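Local atomic coordinates of LytB (Plasmodium falciparum, PDB entry 4N7B), a protein that reduces (E)-4-hydroxy-3-methylbut-2-enyl diphosphate to isopentenyl and dimethylallyl diphosphate at an iron-sulfur cluster, the last step of apicoplast isoprenoid precursor synthesis. Residues Y379-A391 with G410-A422. Numbering follows the deposited sequence.
Sequences YVTQTTLSMDDCA and GSICYATTNRQTA. With F3S (Fe3-s4 cluster), chain B.
Gln420 lays its carboxamide along the backbone of Leu385 to Met387 and grips it at two points. NE2 donates to Leu385 O at 2.9 Å, the acceptor nearly in the plane of the Gln420 amide though the donor is tilted from the Leu385 carbonyl plane, while OE1 takes Met387 N at 3.0 Å on a lone pair, the bond almost straight at 170°. A carboxamide suits the place because it presents donor and acceptor side by side on separate atoms, and this pairing fixes its flip; a water shared with Asp388 OD2 also donates to OE1. Met387 runs past Gln420 in the opposite direction; its extended chain lays SD against Thr417 CG2 at 3.9 Å, and a bend at chi3 (-74°) turns CE onto Thr421 OG1. The extended CG1-CD1 branch of Ile412 puts CD1 against Cys390 CB (3.8 Å) and SG, an apolar tip suited to this greasy patch with Leu385 CB. Nearer the strand end, Ser411 OG accepts from Thr381 N at 3.2 Å. Thr383 O receives Cys413 N at 3.1 Å, in the carbonyl plane, tying together the backbones of two cluster-lining residues. With chi1 at 72°, Cys413 SG lies between its own N and carbonyl carbon. There Cys413 SG binds the cluster iron FE4 at 2.3 Å and caps the helix by accepting from Thr416 N, which probably stabilises negative charge on the thiolate. Thr383 OG1, near cluster sulfur S4, is hydrogen-bonded to Glu345, probably the reaction's proton donor. Here the turn after strand 377-381 meets the N-terminus of helix 414-427, forming one wall of the central iron-sulfur active site of the IspH fold.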
loop_
_atom_site.group_PDB
_atom_site.type_symbol
_atom_site.label_atom_id
_atom_site.label_comp_id
_atom_site.label_asym_id
_atom_site.label_seq_id
_atom_site.Cartn_x
_atom_site.Cartn_y
_atom_site.Cartn_z
ATOM N N TYR A 379 8.262 12.308 -13.977
ATOM C CA TYR A 379 8.332 11.778 -12.643
ATOM C C TYR A 379 7.113 10.956 -12.307
ATOM O O TYR A 379 6.040 11.121 -12.864
ATOM C CB TYR A 379 8.564 12.878 -11.597
ATOM C CG TYR A 379 7.337 13.663 -11.143
ATOM C CD1 TYR A 379 6.494 13.165 -10.155
ATOM C CD2 TYR A 379 7.048 14.923 -11.676
ATOM C CE1 TYR A 379 5.388 13.882 -9.727
ATOM C CE2 TYR A 379 5.946 15.646 -11.250
ATOM C CZ TYR A 379 5.119 15.115 -10.277
ATOM O OH TYR A 379 4.012 15.814 -9.843
ATOM N N VAL A 380 7.306 10.091 -11.333
ATOM C CA VAL A 380 6.333 9.110 -10.963
ATOM C C VAL A 380 6.576 8.919 -9.465
ATOM O O VAL A 380 7.636 9.321 -8.971
ATOM C CB VAL A 380 6.591 7.866 -11.845
ATOM C CG1 VAL A 380 6.957 6.656 -11.037
ATOM C CG2 VAL A 380 5.429 7.628 -12.753
ATOM N N THR A 381 5.631 8.339 -8.723
ATOM C CA THR A 381 5.831 8.164 -7.288
ATOM C C THR A 381 5.352 6.807 -6.801
ATOM O O THR A 381 4.534 6.139 -7.439
ATOM C CB THR A 381 5.132 9.274 -6.432
ATOM O OG1 THR A 381 3.746 8.982 -6.244
ATOM C CG2 THR A 381 5.254 10.623 -7.083
ATOM N N GLN A 382 5.882 6.411 -5.655
ATOM C CA GLN A 382 5.314 5.339 -4.852
ATOM C C GLN A 382 3.835 5.647 -4.577
ATOM O O GLN A 382 3.464 6.790 -4.300
ATOM C CB GLN A 382 6.089 5.256 -3.539
ATOM C CG GLN A 382 5.845 4.026 -2.695
ATOM C CD GLN A 382 6.802 3.959 -1.526
ATOM O OE1 GLN A 382 7.881 4.532 -1.578
ATOM N NE2 GLN A 382 6.408 3.281 -0.458
ATOM N N THR A 383 2.993 4.621 -4.616
ATOM C CA THR A 383 1.539 4.814 -4.525
ATOM C C THR A 383 1.053 5.213 -3.145
ATOM O O THR A 383 -0.046 5.739 -3.009
ATOM C CB THR A 383 0.779 3.531 -4.899
ATOM O OG1 THR A 383 1.108 2.483 -3.973
ATOM C CG2 THR A 383 1.139 3.091 -6.285
ATOM N N THR A 384 1.874 4.968 -2.129
ATOM C CA THR A 384 1.462 5.086 -0.739
ATOM C C THR A 384 2.164 6.203 0.051
ATOM O O THR A 384 2.166 6.184 1.276
ATOM C CB THR A 384 1.762 3.782 -0.012
ATOM O OG1 THR A 384 3.106 3.391 -0.303
ATOM C CG2 THR A 384 0.801 2.679 -0.461
ATOM N N LEU A 385 2.722 7.195 -0.630
ATOM C CA LEU A 385 3.425 8.269 0.058
ATOM C C LEU A 385 2.488 9.139 0.914
ATOM O O LEU A 385 1.266 9.118 0.763
ATOM C CB LEU A 385 4.134 9.156 -0.965
ATOM C CG LEU A 385 5.234 8.456 -1.769
ATOM C CD1 LEU A 385 5.917 9.463 -2.669
ATOM C CD2 LEU A 385 6.243 7.791 -0.833
ATOM N N SER A 386 3.081 9.875 1.841
ATOM C CA SER A 386 2.435 11.013 2.459
ATOM C C SER A 386 2.184 12.039 1.376
ATOM O O SER A 386 3.097 12.379 0.627
ATOM C CB SER A 386 3.380 11.639 3.481
ATOM O OG SER A 386 2.993 12.973 3.743
ATOM N N MET A 387 0.960 12.536 1.275
ATOM C CA MET A 387 0.655 13.562 0.287
ATOM C C MET A 387 1.422 14.830 0.603
ATOM O O MET A 387 1.774 15.579 -0.293
ATOM C CB MET A 387 -0.838 13.862 0.263
ATOM C CG MET A 387 -1.675 12.694 -0.215
ATOM S SD MET A 387 -3.373 13.191 -0.575
ATOM C CE MET A 387 -4.020 13.386 1.034
ATOM N N ASP A 388 1.682 15.069 1.883
ATOM C CA ASP A 388 2.396 16.274 2.299
ATOM C C ASP A 388 3.861 16.238 1.893
ATOM O O ASP A 388 4.345 17.182 1.294
ATOM C CB ASP A 388 2.293 16.448 3.803
ATOM C CG ASP A 388 0.852 16.496 4.276
ATOM O OD1 ASP A 388 0.159 17.500 3.981
ATOM O OD2 ASP A 388 0.408 15.509 4.914
ATOM N N ASP A 389 4.546 15.142 2.221
ATOM C CA ASP A 389 5.926 14.936 1.826
ATOM C C ASP A 389 6.045 14.938 0.319
ATOM O O ASP A 389 6.942 15.570 -0.242
ATOM C CB ASP A 389 6.439 13.590 2.327
ATOM C CG ASP A 389 6.832 13.598 3.801
ATOM O OD1 ASP A 389 6.845 14.683 4.444
ATOM O OD2 ASP A 389 7.150 12.483 4.308
ATOM N N CYS A 390 5.144 14.223 -0.346
ATOM C CA CYS A 390 5.221 14.097 -1.800
ATOM C C CYS A 390 5.153 15.471 -2.439
ATOM O O CYS A 390 5.967 15.808 -3.300
ATOM C CB CYS A 390 4.106 13.213 -2.370
ATOM S SG CYS A 390 4.376 12.807 -4.092
ATOM N N ALA A 391 4.185 16.271 -2.010
ATOM C CA ALA A 391 4.031 17.617 -2.554
ATOM C C ALA A 391 5.297 18.447 -2.338
ATOM O O ALA A 391 5.680 19.266 -3.190
ATOM C CB ALA A 391 2.829 18.310 -1.920
ATOM N N GLY A 410 -1.846 11.490 -11.411
ATOM C CA GLY A 410 -0.920 11.248 -10.310
ATOM C C GLY A 410 -0.665 9.766 -10.052
ATOM O O GLY A 410 -1.329 8.904 -10.642
ATOM N N SER A 411 0.283 9.470 -9.161
ATOM C CA SER A 411 0.702 8.096 -8.858
ATOM C C SER A 411 0.176 7.660 -7.493
ATOM O O SER A 411 0.012 6.459 -7.234
ATOM C CB SER A 411 2.237 7.984 -8.867
ATOM O OG SER A 411 2.768 8.453 -10.092
ATOM N N ILE A 412 -0.049 8.614 -6.593
ATOM C CA ILE A 412 -0.561 8.264 -5.268
ATOM C C ILE A 412 -2.011 7.808 -5.438
ATOM O O ILE A 412 -2.831 8.553 -5.988
ATOM C CB ILE A 412 -0.468 9.453 -4.299
ATOM C CG1 ILE A 412 0.999 9.764 -3.991
ATOM C CG2 ILE A 412 -1.200 9.141 -3.001
ATOM C CD1 ILE A 412 1.164 10.924 -3.077
ATOM N N CYS A 413 -2.333 6.592 -4.982
ATOM C CA CYS A 413 -3.637 5.964 -5.284
ATOM C C CYS A 413 -4.822 6.525 -4.474
ATOM O O CYS A 413 -4.656 7.205 -3.452
ATOM C CB CYS A 413 -3.551 4.451 -5.062
ATOM S SG CYS A 413 -3.464 3.966 -3.332
ATOM N N TYR A 414 -6.022 6.198 -4.941
ATOM C CA TYR A 414 -7.250 6.727 -4.390
ATOM C C TYR A 414 -7.339 6.350 -2.907
ATOM O O TYR A 414 -7.841 7.127 -2.087
ATOM C CB TYR A 414 -8.471 6.181 -5.194
ATOM C CG TYR A 414 -8.800 4.774 -4.808
ATOM C CD1 TYR A 414 -8.034 3.706 -5.272
ATOM C CD2 TYR A 414 -9.829 4.509 -3.912
ATOM C CE1 TYR A 414 -8.313 2.414 -4.866
ATOM C CE2 TYR A 414 -10.113 3.228 -3.510
ATOM C CZ TYR A 414 -9.359 2.188 -3.981
ATOM O OH TYR A 414 -9.651 0.920 -3.567
ATOM N N ALA A 415 -6.843 5.163 -2.548
ATOM C CA ALA A 415 -7.020 4.659 -1.177
ATOM C C ALA A 415 -6.136 5.402 -0.198
ATOM O O ALA A 415 -6.554 5.739 0.915
ATOM C CB ALA A 415 -6.749 3.160 -1.104
ATOM N N THR A 416 -4.914 5.681 -0.628
ATOM C CA THR A 416 -3.958 6.446 0.175
ATOM C C THR A 416 -4.484 7.883 0.375
ATOM O O THR A 416 -4.602 8.399 1.499
ATOM C CB THR A 416 -2.636 6.442 -0.545
ATOM O OG1 THR A 416 -2.153 5.091 -0.614
ATOM C CG2 THR A 416 -1.610 7.317 0.152
ATOM N N THR A 417 -4.864 8.504 -0.728
ATOM C CA THR A 417 -5.412 9.859 -0.700
ATOM C C THR A 417 -6.637 9.929 0.220
ATOM O O THR A 417 -6.759 10.797 1.080
ATOM C CB THR A 417 -5.859 10.278 -2.125
ATOM O OG1 THR A 417 -4.714 10.368 -2.967
ATOM C CG2 THR A 417 -6.590 11.612 -2.106
ATOM N N ASN A 418 -7.555 9.002 0.021
ATOM C CA ASN A 418 -8.793 9.018 0.758
ATOM C C ASN A 418 -8.578 8.796 2.239
ATOM O O ASN A 418 -9.216 9.447 3.068
ATOM C CB ASN A 418 -9.740 7.940 0.232
ATOM C CG ASN A 418 -10.323 8.271 -1.126
ATOM O OD1 ASN A 418 -10.196 9.382 -1.621
ATOM N ND2 ASN A 418 -11.017 7.298 -1.718
ATOM N N ARG A 419 -7.730 7.847 2.602
ATOM C CA ARG A 419 -7.549 7.582 4.022
ATOM C C ARG A 419 -6.840 8.738 4.741
ATOM O O ARG A 419 -7.252 9.105 5.840
ATOM C CB ARG A 419 -6.816 6.256 4.237
ATOM C CG ARG A 419 -7.774 5.072 4.179
ATOM C CD ARG A 419 -7.169 3.898 3.455
ATOM N NE ARG A 419 -8.192 2.899 3.185
ATOM C CZ ARG A 419 -9.055 2.966 2.173
ATOM N NH1 ARG A 419 -9.025 3.986 1.318
ATOM N NH2 ARG A 419 -9.958 2.010 2.020
ATOM N N GLN A 420 -5.796 9.319 4.136
ATOM C CA GLN A 420 -5.120 10.483 4.728
ATOM C C GLN A 420 -6.046 11.683 4.779
ATOM O O GLN A 420 -6.112 12.395 5.778
ATOM C CB GLN A 420 -3.858 10.853 3.935
ATOM C CG GLN A 420 -2.704 9.891 4.135
ATOM C CD GLN A 420 -1.518 10.181 3.219
ATOM O OE1 GLN A 420 -1.279 11.329 2.840
ATOM N NE2 GLN A 420 -0.786 9.135 2.843
ATOM N N THR A 421 -6.792 11.903 3.705
ATOM C CA THR A 421 -7.670 13.070 3.640
ATOM C C THR A 421 -8.722 13.035 4.765
ATOM O O THR A 421 -8.972 14.050 5.441
ATOM C CB THR A 421 -8.355 13.186 2.267
ATOM O OG1 THR A 421 -7.354 13.380 1.254
ATOM C CG2 THR A 421 -9.337 14.373 2.247
ATOM N N ALA A 422 -9.312 11.872 4.997
ATOM C CA ALA A 422 -10.367 11.774 5.996
ATOM C C ALA A 422 -9.784 11.970 7.397
ATOM O O ALA A 422 -10.319 12.713 8.210
ATOM C CB ALA A 422 -11.055 10.440 5.885
HETATM FE FE1 F3S B . -4.203 -0.531 -2.264
HETATM FE FE3 F3S B . -3.397 -0.571 -4.833
HETATM FE FE4 F3S B . -3.333 1.681 -3.368
HETATM S S1 F3S B . -2.875 -1.983 -3.227
HETATM S S2 F3S B . -2.995 1.048 -1.261
HETATM S S3 F3S B . -5.104 0.521 -4.007
HETATM S S4 F3S B . -1.849 1.018 -4.848
HETATM O O HOH W 1 1.879 11.356 -7.162
HETATM O O HOH W 2 -1.741 13.942 3.817
#